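Long-range contact in hypothetical protein PH1789 (Pyrococcus horikoshii, PDB 1WR2), which is a hypothetical protein of unassigned function that carries an ATP-grasp domain: residues E210-P215 and D229-L234. Residues are numbered along the deposited sequence; the frame is centred on the assembly and turned at random.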
loop_
_atom_site.group_PDB
_atom_site.type_symbol
_atom_site.label_atom_id
_atom_site.label_comp_id
_atom_site.label_asym_id
_atom_site.label_seq_id
_atom_site.Cartn_x
_atom_site.Cartn_y
_atom_site.Cartn_z
ATOM N N GLU A 210 2.282 -0.084 13.289
ATOM C CA GLU A 210 3.200 0.085 12.170
ATOM C C GLU A 210 2.480 0.002 10.831
ATOM O O GLU A 210 1.346 -0.462 10.745
ATOM C CB GLU A 210 4.327 -0.955 12.238
ATOM C CG GLU A 210 3.861 -2.381 12.450
ATOM C CD GLU A 210 5.013 -3.346 12.627
ATOM O OE1 GLU A 210 5.866 -3.112 13.511
ATOM O OE2 GLU A 210 5.064 -4.345 11.884
ATOM N N MET A 211 3.137 0.474 9.781
ATOM C CA MET A 211 2.531 0.431 8.462
ATOM C C MET A 211 3.560 0.753 7.395
ATOM O O MET A 211 4.704 1.096 7.684
ATOM C CB MET A 211 1.391 1.452 8.375
ATOM C CG MET A 211 1.875 2.902 8.368
ATOM S SD MET A 211 0.564 4.138 8.489
ATOM C CE MET A 211 -0.010 4.219 6.826
ATOM N N ASP A 212 3.142 0.631 6.149
ATOM C CA ASP A 212 4.008 0.981 5.048
ATOM C C ASP A 212 3.183 1.122 3.799
ATOM O O ASP A 212 2.018 0.716 3.754
ATOM C CB ASP A 212 5.117 -0.056 4.838
ATOM C CG ASP A 212 4.587 -1.411 4.443
ATOM O OD1 ASP A 212 3.864 -1.504 3.425
ATOM O OD2 ASP A 212 4.902 -2.387 5.151
ATOM N N LEU A 213 3.790 1.765 2.811
ATOM C CA LEU A 213 3.185 1.963 1.513
ATOM C C LEU A 213 4.265 1.296 0.684
ATOM O O LEU A 213 5.372 1.825 0.573
ATOM C CB LEU A 213 3.101 3.448 1.169
ATOM C CG LEU A 213 2.578 4.470 2.180
ATOM C CD1 LEU A 213 2.226 5.725 1.410
ATOM C CD2 LEU A 213 1.371 3.959 2.935
ATOM N N ASN A 214 3.951 0.131 0.125
ATOM C CA ASN A 214 4.926 -0.634 -0.637
ATOM C C ASN A 214 4.203 -1.653 -1.509
ATOM O O ASN A 214 3.564 -2.574 -0.999
ATOM C CB ASN A 214 5.866 -1.334 0.348
ATOM C CG ASN A 214 6.934 -2.180 -0.338
ATOM O OD1 ASN A 214 7.024 -2.220 -1.558
ATOM N ND2 ASN A 214 7.750 -2.857 0.460
ATOM N N PRO A 215 4.335 -1.525 -2.839
ATOM C CA PRO A 215 5.145 -0.451 -3.425
ATOM C C PRO A 215 4.420 0.841 -3.738
ATOM O O PRO A 215 3.194 0.922 -3.679
ATOM C CB PRO A 215 5.717 -1.100 -4.684
ATOM C CG PRO A 215 4.614 -1.998 -5.117
ATOM C CD PRO A 215 4.076 -2.590 -3.828
ATOM N N ASP A 229 0.395 -0.879 -3.077
ATOM C CA ASP A 229 -0.042 -1.803 -2.032
ATOM C C ASP A 229 0.273 -1.116 -0.712
ATOM O O ASP A 229 1.069 -0.177 -0.679
ATOM C CB ASP A 229 0.728 -3.123 -2.126
ATOM C CG ASP A 229 0.014 -4.273 -1.430
ATOM O OD1 ASP A 229 -0.749 -4.024 -0.477
ATOM O OD2 ASP A 229 0.222 -5.437 -1.825
ATOM N N SER A 230 -0.343 -1.579 0.366
ATOM C CA SER A 230 -0.120 -0.994 1.682
ATOM C C SER A 230 -0.535 -1.961 2.781
ATOM O O SER A 230 -1.435 -2.783 2.596
ATOM C CB SER A 230 -0.923 0.301 1.836
ATOM O OG SER A 230 -0.816 0.834 3.149
ATOM N N ARG A 231 0.132 -1.862 3.923
ATOM C CA ARG A 231 -0.207 -2.707 5.052
ATOM C C ARG A 231 -0.239 -1.845 6.302
ATOM O O ARG A 231 0.586 -0.941 6.474
ATOM C CB ARG A 231 0.806 -3.844 5.222
ATOM C CG ARG A 231 2.168 -3.412 5.696
ATOM C CD ARG A 231 2.967 -4.618 6.164
ATOM N NE ARG A 231 3.518 -4.402 7.499
ATOM C CZ ARG A 231 3.539 -5.328 8.455
ATOM N NH1 ARG A 231 3.035 -6.535 8.226
ATOM N NH2 ARG A 231 4.072 -5.048 9.639
ATOM N N ILE A 232 -1.224 -2.102 7.151
ATOM C CA ILE A 232 -1.367 -1.370 8.399
ATOM C C ILE A 232 -1.615 -2.382 9.512
ATOM O O ILE A 232 -2.494 -3.240 9.396
ATOM C CB ILE A 232 -2.553 -0.374 8.345
ATOM C CG1 ILE A 232 -2.295 0.697 7.279
ATOM C CG2 ILE A 232 -2.750 0.286 9.700
ATOM C CD1 ILE A 232 -3.426 1.711 7.137
ATOM N N ILE A 233 -0.810 -2.292 10.572
ATOM C CA ILE A 233 -0.949 -3.166 11.733
ATOM C C ILE A 233 -1.435 -2.283 12.880
ATOM O O ILE A 233 -0.780 -1.304 13.244
ATOM C CB ILE A 233 0.391 -3.810 12.142
ATOM C CG1 ILE A 233 0.946 -4.651 10.986
ATOM C CG2 ILE A 233 0.190 -4.664 13.395
ATOM C CD1 ILE A 233 -0.026 -5.686 10.442
ATOM N N LEU A 234 -2.588 -2.632 13.438
ATOM C CA LEU A 234 -3.176 -1.861 14.521
ATOM C C LEU A 234 -2.786 -2.358 15.907
ATOM O O LEU A 234 -2.372 -3.506 16.086
ATOM C CB LEU A 234 -4.702 -1.874 14.384
ATOM C CG LEU A 234 -5.271 -1.313 13.077
ATOM C CD1 LEU A 234 -6.765 -1.616 13.007
ATOM C CD2 LEU A 234 -5.015 0.191 12.999
#
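R231 reaches across to two carboxylates of the neighbouring strand. Its NH2 meets OE2 of E210 at 2.6 Å, a short salt bridge in which the carboxylate is turned 58° out of the guanidinium plane. The D212 carboxylate is nearly parallel to the guanidinium, 17° apart, and meets it at the edge, as E210 does; its OD2 makes a longer salt bridge to NE of R231 at 3.4 Å. That same oxygen presses on the arginine's aliphatic part, 3.0 Å from CG of R231. A bend at chi3 carries the guanidinium along the strand toward E210. CG1 of I233 covers one face of the guanidinium near its outer edge, 3.4 Å from the plane, while CB of I233 packs alongside CG of E210.

E210 and I233 form a hydrogen-bonded pair with a bond in each direction, the one from I233 N to E210 O being the shorter at 2.8 Å. D212 and R231 make the next such pair. These antiparallel strands are the two arms of a beta hairpin within the sheet of the ATP-grasp domain, flanked by strands 120-129 and 19-20.

D212 O takes two donors, R231 N and the hydroxyl of S230; with OG anti to its own backbone N (chi1 175°), the serine reaches that carbonyl at 2.9 Å. Near the cis-peptide before P215, N214 N still bonds to D229 O, but from above the carbonyl plane, and D229 N gives P215 O a weak bond. D229 OD1 accepts from S230 N, and OD2 forms a salt bridge with K71.

On the opposite face from the salt bridges, the one bearing M211, L213, S230 and I232 and covered by helix 22-30 through L29 and A25, CB of M211 touches CG1 of I232 at 3.9 Å.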